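Local coordinates for protein protease 2A (Rhinovirus C, PDB 5X45) that probably cleaves the viral polyprotein as a zinc-containing, chymotrypsin-like cysteine protease, at residues Asp6-His20 against Asp106-Met120. Residues are numbered along the deposited sequence; the frame is centred on the assembly and turned at random.
Sequences DMFVHTRDAIYKCAH and DCGGKLLCKHGVIGM. With ZN (zinc ion), chain E.
Val9 and Val117 meet tip to tip, CG2 of Val9 lying 3.8 Å from CG1 of Val117, and illustrate how the two beta domains of a chymotrypsin-like protease join largely through apolar side chains and backbone, with no hydrogen bond between the two segments. Met120 crosses Val9 obliquely, its CG 3.9 Å from Val9 CG2; the bend at chi3 (-56°) brings CE against strand 14-18, 4.3 Å from Tyr16 CB. Cys18 SG packs over the Asp106-Gly109 turn, 3.8 Å from Gly108 N. Met7, bent at chi2 and chi3, sets CE 3.6 Å from Asp106 O, while its CA-H faces Gly108 O.

Partly exposed Asp6 and Phe8 form the looser rim. Against their carbonyl oxygens lies the buried Lys110 chain, whose NZ hydrogen-bonds to Gly3 O; Asp6 OD2 stays 5.5 Å from NZ. Away from this contact, the hairpin's end carries zinc on Cys113 and His115, in a site shared with Cys53 and Cys55.

At the turn, Cys107 CB lies at the His20 ring edge, 4.0 Å from CE1, and Cys107 SG is 4.5 Å from His20 NE2. With a weak hydrogen bond between His20 ND1 and Asp36 OD2, apolar packing here ends in a pairing consistent with a Cys-His-Asp catalytic triad assembled from both domains.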
ATOM      1  N   ASP A   6      -5.532   1.034  10.551  1.00 31.10           N
ATOM      2  CA  ASP A   6      -4.371   0.153  10.560  1.00 39.17           C
ATOM      3  C   ASP A   6      -3.541   0.361   9.292  1.00 36.21           C
ATOM      4  O   ASP A   6      -4.081   0.384   8.190  1.00 27.94           O
ATOM      5  CB  ASP A   6      -4.788  -1.318  10.726  1.00 42.17           C
ATOM      6  CG  ASP A   6      -5.310  -1.633  12.142  1.00 49.84           C
ATOM      7  OD1 ASP A   6      -5.022  -0.863  13.087  1.00 45.71           O
ATOM      8  OD2 ASP A   6      -6.005  -2.661  12.313  1.00 58.30           O
ATOM      9  N   MET A   7      -2.239   0.562   9.478  1.00 28.56           N
ATOM     10  CA  MET A   7      -1.282   0.788   8.391  1.00 37.49           C
ATOM     11  C   MET A   7      -0.719  -0.532   7.843  1.00 39.80           C
ATOM     12  O   MET A   7       0.478  -0.650   7.598  1.00 45.18           O
ATOM     13  CB  MET A   7      -0.117   1.662   8.871  1.00 38.44           C
ATOM     14  CG  MET A   7      -0.511   2.879   9.694  1.00 33.85           C
ATOM     15  SD  MET A   7      -1.338   4.135   8.722  1.00 44.94           S
ATOM     16  CE  MET A   7       0.045   5.062   8.056  1.00 43.64           C
ATOM     17  N   PHE A   8      -1.570  -1.539   7.718  1.00 33.22           N
ATOM     18  CA  PHE A   8      -1.164  -2.826   7.182  1.00 31.91           C
ATOM     19  C   PHE A   8      -2.420  -3.513   6.678  1.00 33.54           C
ATOM     20  O   PHE A   8      -3.523  -3.083   6.994  1.00 32.49           O
ATOM     21  CB  PHE A   8      -0.450  -3.689   8.240  1.00 29.36           C
ATOM     22  CG  PHE A   8      -1.271  -3.939   9.485  1.00 27.88           C
ATOM     23  CD1 PHE A   8      -2.199  -4.975   9.530  1.00 30.04           C
ATOM     24  CD2 PHE A   8      -1.112  -3.140  10.616  1.00 30.00           C
ATOM     25  CE1 PHE A   8      -2.968  -5.199  10.681  1.00 36.96           C
ATOM     26  CE2 PHE A   8      -1.871  -3.364  11.777  1.00 30.25           C
ATOM     27  CZ  PHE A   8      -2.798  -4.384  11.806  1.00 30.72           C
ATOM     28  N   VAL A   9      -2.252  -4.582   5.909  1.00 34.45           N
ATOM     29  CA  VAL A   9      -3.385  -5.358   5.431  1.00 25.16           C
ATOM     30  C   VAL A   9      -3.337  -6.763   6.001  1.00 31.39           C
ATOM     31  O   VAL A   9      -2.343  -7.462   5.854  1.00 39.41           O
ATOM     32  CB  VAL A   9      -3.412  -5.419   3.897  1.00 36.14           C
ATOM     33  CG1 VAL A   9      -4.627  -6.185   3.415  1.00 25.41           C
ATOM     34  CG2 VAL A   9      -3.378  -4.009   3.319  1.00 24.18           C
ATOM     35  N   HIS A  10      -4.424  -7.177   6.643  1.00 40.60           N
ATOM     36  CA  HIS A  10      -4.463  -8.460   7.331  1.00 38.02           C
ATOM     37  C   HIS A  10      -5.588  -9.338   6.790  1.00 29.81           C
ATOM     38  O   HIS A  10      -6.749  -9.181   7.163  1.00 31.00           O
ATOM     39  CB  HIS A  10      -4.628  -8.228   8.834  1.00 29.98           C
ATOM     40  CG  HIS A  10      -4.515  -9.474   9.655  1.00 38.03           C
ATOM     41  ND1 HIS A  10      -4.792  -9.493  11.008  1.00 46.56           N
ATOM     42  CD2 HIS A  10      -4.153 -10.730   9.324  1.00 35.53           C
ATOM     43  CE1 HIS A  10      -4.608 -10.717  11.472  1.00 42.90           C
ATOM     44  NE2 HIS A  10      -4.220 -11.488  10.475  1.00 46.54           N
ATOM     45  N   THR A  11      -5.238 -10.267   5.910  1.00 29.75           N
ATOM     46  CA  THR A  11      -6.231 -11.152   5.306  1.00 31.22           C
ATOM     47  C   THR A  11      -6.402 -12.416   6.139  1.00 33.46           C
ATOM     48  O   THR A  11      -5.832 -12.513   7.230  1.00 33.89           O
ATOM     49  CB  THR A  11      -5.841 -11.536   3.868  1.00 32.47           C
ATOM     50  OG1 THR A  11      -4.648 -12.331   3.893  1.00 30.40           O
ATOM     51  CG2 THR A  11      -5.622 -10.286   3.016  1.00 28.78           C
ATOM     52  N   ARG A  12      -7.159 -13.385   5.617  1.00 41.07           N
ATOM     53  CA  ARG A  12      -7.408 -14.638   6.341  1.00 47.58           C
ATOM     54  C   ARG A  12      -6.116 -15.378   6.665  1.00 49.24           C
ATOM     55  O   ARG A  12      -5.994 -16.032   7.706  1.00 61.18           O
ATOM     56  CB  ARG A  12      -8.298 -15.587   5.541  1.00 40.40           C
ATOM     57  CG  ARG A  12      -8.792 -16.751   6.393  1.00 59.75           C
ATOM     58  CD  ARG A  12      -9.020 -18.032   5.593  1.00 80.99           C
ATOM     59  NE  ARG A  12     -10.398 -18.227   5.146  1.00 98.45           N
ATOM     60  CZ  ARG A  12     -10.733 -18.851   4.017  1.00 99.07           C
ATOM     61  NH1 ARG A  12     -12.011 -18.984   3.684  1.00 96.66           N
ATOM     62  NH2 ARG A  12      -9.789 -19.348   3.224  1.00 96.37           N
ATOM     63  N   ASP A  13      -5.159 -15.286   5.755  1.00 46.76           N
ATOM     64  CA  ASP A  13      -3.944 -16.076   5.870  1.00 52.83           C
ATOM     65  C   ASP A  13      -2.637 -15.272   5.851  1.00 44.71           C
ATOM     66  O   ASP A  13      -1.575 -15.824   6.127  1.00 42.32           O
ATOM     67  CB  ASP A  13      -3.938 -17.160   4.784  1.00 62.70           C
ATOM     68  CG  ASP A  13      -4.249 -16.613   3.399  1.00 82.59           C
ATOM     69  OD1 ASP A  13      -4.118 -15.388   3.184  1.00 88.30           O
ATOM     70  OD2 ASP A  13      -4.635 -17.423   2.527  1.00 90.77           O
ATOM     71  N   ALA A  14      -2.698 -13.977   5.548  1.00 38.09           N
ATOM     72  CA  ALA A  14      -1.464 -13.219   5.354  1.00 32.76           C
ATOM     73  C   ALA A  14      -1.539 -11.791   5.882  1.00 38.54           C
ATOM     74  O   ALA A  14      -2.619 -11.216   6.034  1.00 41.32           O
ATOM     75  CB  ALA A  14      -1.090 -13.201   3.886  1.00 28.94           C
ATOM     76  N   ILE A  15      -0.363 -11.231   6.154  1.00 34.14           N
ATOM     77  CA  ILE A  15      -0.219  -9.837   6.560  1.00 32.08           C
ATOM     78  C   ILE A  15       0.701  -9.101   5.585  1.00 31.08           C
ATOM     79  O   ILE A  15       1.809  -9.555   5.302  1.00 25.26           O
ATOM     80  CB  ILE A  15       0.369  -9.716   7.962  1.00 39.69           C
ATOM     81  CG1 ILE A  15      -0.499 -10.450   8.976  1.00 45.60           C
ATOM     82  CG2 ILE A  15       0.539  -8.254   8.335  1.00 43.34           C
ATOM     83  CD1 ILE A  15       0.200 -10.681  10.301  1.00 50.23           C
ATOM     84  N   TYR A  16       0.235  -7.964   5.079  1.00 27.96           N
ATOM     85  CA  TYR A  16       0.969  -7.172   4.095  1.00 27.32           C
ATOM     86  C   TYR A  16       1.446  -5.871   4.725  1.00 23.35           C
ATOM     87  O   TYR A  16       0.643  -5.102   5.249  1.00 26.54           O
ATOM     88  CB  TYR A  16       0.082  -6.875   2.881  1.00 23.13           C
ATOM     89  CG  TYR A  16      -0.400  -8.091   2.126  1.00 23.61           C
ATOM     90  CD1 TYR A  16      -1.343  -8.966   2.677  1.00 26.85           C
ATOM     91  CD2 TYR A  16       0.053  -8.342   0.842  1.00 23.42           C
ATOM     92  CE1 TYR A  16      -1.787 -10.086   1.967  1.00 25.50           C
ATOM     93  CE2 TYR A  16      -0.385  -9.447   0.127  1.00 40.50           C
ATOM     94  CZ  TYR A  16      -1.299 -10.311   0.690  1.00 36.87           C
ATOM     95  OH  TYR A  16      -1.713 -11.393  -0.045  1.00 43.69           O
ATOM     96  N   LYS A  17       2.747  -5.618   4.678  1.00 25.60           N
ATOM     97  CA  LYS A  17       3.292  -4.396   5.254  1.00 28.97           C
ATOM     98  C   LYS A  17       4.251  -3.740   4.276  1.00 26.88           C
ATOM     99  O   LYS A  17       4.773  -4.399   3.379  1.00 37.35           O
ATOM    100  CB  LYS A  17       4.017  -4.697   6.568  1.00 29.95           C
ATOM    101  CG  LYS A  17       3.199  -5.512   7.552  1.00 38.04           C
ATOM    102  CD  LYS A  17       3.848  -5.604   8.920  1.00 49.94           C
ATOM    103  CE  LYS A  17       3.106  -4.706   9.908  1.00 56.97           C
ATOM    104  NZ  LYS A  17       3.731  -4.679  11.260  1.00 64.05           N
ATOM    105  N   CYS A  18       4.494  -2.474   4.468  1.00 27.62           N
ATOM    106  CA  CYS A  18       5.483  -1.790   3.709  1.00 28.13           C
ATOM    107  C   CYS A  18       6.798  -2.263   4.245  1.00 39.26           C
ATOM    108  O   CYS A  18       6.989  -2.301   5.419  1.00 40.85           O
ATOM    109  CB  CYS A  18       5.316  -0.298   3.890  1.00 35.32           C
ATOM    110  SG  CYS A  18       4.060   0.415   2.851  1.00 47.38           S
ATOM    111  N   ALA A  19       7.704  -2.658   3.380  1.00 39.78           N
ATOM    112  CA  ALA A  19       8.908  -3.318   3.809  1.00 40.71           C
ATOM    113  C   ALA A  19       9.815  -2.508   4.730  1.00 39.82           C
ATOM    114  O   ALA A  19      10.424  -3.057   5.608  1.00 27.97           O
ATOM    115  CB  ALA A  19       9.663  -3.879   2.634  1.00 25.46           C
ATOM    116  N   HIS A  20       9.887  -1.212   4.532  1.00 30.24           N
ATOM    117  CA  HIS A  20      10.742  -0.397   5.334  1.00 29.49           C
ATOM    118  C   HIS A  20      10.248  -0.184   6.748  1.00 47.27           C
ATOM    119  O   HIS A  20      10.941   0.367   7.566  1.00 46.95           O
ATOM    120  CB  HIS A  20      10.999   0.896   4.645  1.00 20.00           C
ATOM    121  CG  HIS A  20       9.860   1.825   4.716  1.00 20.00           C
ATOM    122  ND1 HIS A  20       8.801   1.754   3.851  1.00 20.00           N
ATOM    123  CD2 HIS A  20       9.604   2.849   5.550  1.00 20.00           C
ATOM    124  CE1 HIS A  20       7.935   2.693   4.154  1.00 20.00           C
ATOM    125  NE2 HIS A  20       8.401   3.375   5.177  1.00 20.00           N
ATOM    126  N   ASP A 106       2.721   8.609   6.082  1.00 37.34           N
ATOM    127  CA  ASP A 106       1.414   8.125   5.642  1.00 40.71           C
ATOM    128  C   ASP A 106       1.504   6.732   5.005  1.00 42.54           C
ATOM    129  O   ASP A 106       0.479   6.127   4.683  1.00 41.05           O
ATOM    130  CB  ASP A 106       0.772   9.119   4.658  1.00 39.66           C
ATOM    131  CG  ASP A 106       0.365  10.440   5.320  1.00 48.87           C
ATOM    132  OD1 ASP A 106       0.390  10.530   6.570  1.00 45.35           O
ATOM    133  OD2 ASP A 106       0.023  11.396   4.586  1.00 53.60           O
ATOM    134  N   CYS A 107       2.724   6.230   4.813  1.00 32.17           N
ATOM    135  CA  CYS A 107       2.923   4.924   4.173  1.00 31.54           C
ATOM    136  C   CYS A 107       2.227   3.794   4.935  1.00 28.98           C
ATOM    137  O   CYS A 107       2.282   3.727   6.164  1.00 30.72           O
ATOM    138  CB  CYS A 107       4.420   4.621   4.021  1.00 31.80           C
ATOM    139  SG  CYS A 107       5.318   5.846   3.015  1.00 58.22           S
ATOM    140  N   GLY A 108       1.543   2.926   4.193  1.00 26.88           N
ATOM    141  CA  GLY A 108       0.824   1.820   4.795  1.00 27.86           C
ATOM    142  C   GLY A 108      -0.683   2.049   4.852  1.00 34.76           C
ATOM    143  O   GLY A 108      -1.451   1.100   5.030  1.00 32.32           O
ATOM    144  N   GLY A 109      -1.100   3.311   4.730  1.00 33.53           N
ATOM    145  CA  GLY A 109      -2.507   3.665   4.712  1.00 25.90           C
ATOM    146  C   GLY A 109      -3.203   2.933   3.585  1.00 28.13           C
ATOM    147  O   GLY A 109      -2.677   2.841   2.474  1.00 23.88           O
ATOM    148  N   LYS A 110      -4.376   2.386   3.884  1.00 23.94           N
ATOM    149  CA  LYS A 110      -5.068   1.505   2.958  1.00 22.85           C
ATOM    150  C   LYS A 110      -5.847   2.222   1.872  1.00 22.50           C
ATOM    151  O   LYS A 110      -6.474   3.245   2.127  1.00 26.75           O
ATOM    152  CB  LYS A 110      -6.016   0.587   3.731  1.00 26.49           C
ATOM    153  CG  LYS A 110      -5.299  -0.437   4.589  1.00 28.77           C
ATOM    154  CD  LYS A 110      -6.270  -1.363   5.278  1.00 24.86           C
ATOM    155  CE  LYS A 110      -6.833  -0.742   6.533  1.00 32.29           C
ATOM    156  NZ  LYS A 110      -7.778  -1.669   7.222  1.00 29.52           N
ATOM    157  N   LEU A 111      -5.821   1.642   0.674  1.00 21.72           N
ATOM    158  CA  LEU A 111      -6.678   2.039  -0.434  1.00 21.78           C
ATOM    159  C   LEU A 111      -7.735   0.962  -0.673  1.00 28.97           C
ATOM    160  O   LEU A 111      -7.411  -0.198  -0.962  1.00 25.07           O
ATOM    161  CB  LEU A 111      -5.859   2.263  -1.706  1.00 21.40           C
ATOM    162  CG  LEU A 111      -6.641   2.440  -3.010  1.00 21.84           C
ATOM    163  CD1 LEU A 111      -7.533   3.663  -2.933  1.00 32.61           C
ATOM    164  CD2 LEU A 111      -5.680   2.570  -4.176  1.00 24.61           C
ATOM    165  N   LEU A 112      -9.001   1.358  -0.572  1.00 22.77           N
ATOM    166  CA  LEU A 112     -10.115   0.426  -0.722  1.00 26.38           C
ATOM    167  C   LEU A 112     -11.040   0.771  -1.874  1.00 27.45           C
ATOM    168  O   LEU A 112     -11.349   1.936  -2.121  1.00 29.41           O
ATOM    169  CB  LEU A 112     -10.954   0.371   0.556  1.00 24.25           C
ATOM    170  CG  LEU A 112     -10.318  -0.227   1.799  1.00 27.01           C
ATOM    171  CD1 LEU A 112      -9.792   0.883   2.684  1.00 27.43           C
ATOM    172  CD2 LEU A 112     -11.351  -1.075   2.521  1.00 25.28           C
ATOM    173  N   CYS A 113     -11.472  -0.259  -2.584  1.00 28.00           N
ATOM    174  CA  CYS A 113     -12.612  -0.144  -3.477  1.00 26.63           C
ATOM    175  C   CYS A 113     -13.816  -0.806  -2.801  1.00 27.95           C
ATOM    176  O   CYS A 113     -13.742  -1.205  -1.644  1.00 31.68           O
ATOM    177  CB  CYS A 113     -12.304  -0.789  -4.822  1.00 27.20           C
ATOM    178  SG  CYS A 113     -12.140  -2.579  -4.729  1.00 46.70           S
ATOM    179  N   LYS A 114     -14.916  -0.943  -3.525  1.00 36.01           N
ATOM    180  CA  LYS A 114     -16.104  -1.550  -2.956  1.00 36.60           C
ATOM    181  C   LYS A 114     -15.835  -2.996  -2.514  1.00 34.32           C
ATOM    182  O   LYS A 114     -16.360  -3.452  -1.504  1.00 38.18           O
ATOM    183  CB  LYS A 114     -17.246  -1.496  -3.970  1.00 47.75           C
ATOM    184  CG  LYS A 114     -18.388  -2.442  -3.669  1.00 61.05           C
ATOM    185  CD  LYS A 114     -19.145  -2.816  -4.936  1.00 64.08           C
ATOM    186  CE  LYS A 114     -20.172  -3.887  -4.637  1.00 67.73           C
ATOM    187  NZ  LYS A 114     -21.039  -3.483  -3.492  1.00 66.94           N
ATOM    188  N   HIS A 115     -14.999  -3.706  -3.265  1.00 31.52           N
ATOM    189  CA  HIS A 115     -14.771  -5.132  -3.035  1.00 40.13           C
ATOM    190  C   HIS A 115     -13.692  -5.467  -1.990  1.00 43.84           C
ATOM    191  O   HIS A 115     -13.614  -6.601  -1.521  1.00 47.59           O
ATOM    192  CB  HIS A 115     -14.438  -5.803  -4.365  1.00 33.73           C
ATOM    193  CG  HIS A 115     -15.488  -5.594  -5.407  1.00 59.99           C
ATOM    194  ND1 HIS A 115     -15.268  -4.857  -6.553  1.00 61.18           N
ATOM    195  CD2 HIS A 115     -16.776  -6.007  -5.467  1.00 63.41           C
ATOM    196  CE1 HIS A 115     -16.372  -4.835  -7.277  1.00 66.58           C
ATOM    197  NE2 HIS A 115     -17.302  -5.525  -6.642  1.00 71.44           N
ATOM    198  N   GLY A 116     -12.876  -4.489  -1.614  1.00 43.72           N
ATOM    199  CA  GLY A 116     -11.876  -4.716  -0.588  1.00 27.66           C
ATOM    200  C   GLY A 116     -10.657  -3.825  -0.703  1.00 25.70           C
ATOM    201  O   GLY A 116     -10.693  -2.768  -1.327  1.00 30.88           O
ATOM    202  N   VAL A 117      -9.575  -4.251  -0.070  1.00 25.20           N
ATOM    203  CA  VAL A 117      -8.335  -3.497  -0.076  1.00 30.87           C
ATOM    204  C   VAL A 117      -7.512  -3.827  -1.322  1.00 26.65           C
ATOM    205  O   VAL A 117      -7.203  -4.990  -1.574  1.00 28.08           O
ATOM    206  CB  VAL A 117      -7.502  -3.795   1.176  1.00 31.52           C
ATOM    207  CG1 VAL A 117      -6.319  -2.832   1.260  1.00 22.75           C
ATOM    208  CG2 VAL A 117      -8.372  -3.679   2.424  1.00 24.62           C
ATOM    209  N   ILE A 118      -7.151  -2.814  -2.099  1.00 24.91           N
ATOM    210  CA  ILE A 118      -6.392  -3.067  -3.316  1.00 32.82           C
ATOM    211  C   ILE A 118      -4.997  -2.449  -3.264  1.00 33.23           C
ATOM    212  O   ILE A 118      -4.179  -2.710  -4.141  1.00 38.93           O
ATOM    213  CB  ILE A 118      -7.116  -2.518  -4.577  1.00 31.81           C
ATOM    214  CG1 ILE A 118      -7.305  -1.005  -4.471  1.00 31.03           C
ATOM    215  CG2 ILE A 118      -8.442  -3.222  -4.800  1.00 24.66           C
ATOM    216  CD1 ILE A 118      -7.936  -0.390  -5.693  1.00 41.65           C
ATOM    217  N   GLY A 119      -4.717  -1.647  -2.242  1.00 21.10           N
ATOM    218  CA  GLY A 119      -3.453  -0.937  -2.191  1.00 20.64           C
ATOM    219  C   GLY A 119      -3.045  -0.348  -0.856  1.00 27.34           C
ATOM    220  O   GLY A 119      -3.820  -0.329   0.098  1.00 28.34           O
ATOM    221  N   MET A 120      -1.801   0.116  -0.798  1.00 25.77           N
ATOM    222  CA  MET A 120      -1.241   0.769   0.384  1.00 24.90           C
ATOM    223  C   MET A 120      -0.399   1.954  -0.049  1.00 29.18           C
ATOM    224  O   MET A 120       0.343   1.861  -1.028  1.00 24.95           O
ATOM    225  CB  MET A 120      -0.361  -0.185   1.189  1.00 28.53           C
ATOM    226  CG  MET A 120      -1.066  -1.052   2.203  1.00 43.37           C
ATOM    227  SD  MET A 120       0.141  -1.961   3.221  1.00 59.79           S
ATOM    228  CE  MET A 120       1.081  -2.816   1.954  1.00 51.51           C
TER
HETATM  229 ZN    ZN E 201     -13.238  -3.457  -6.841  1.00 70.65          ZN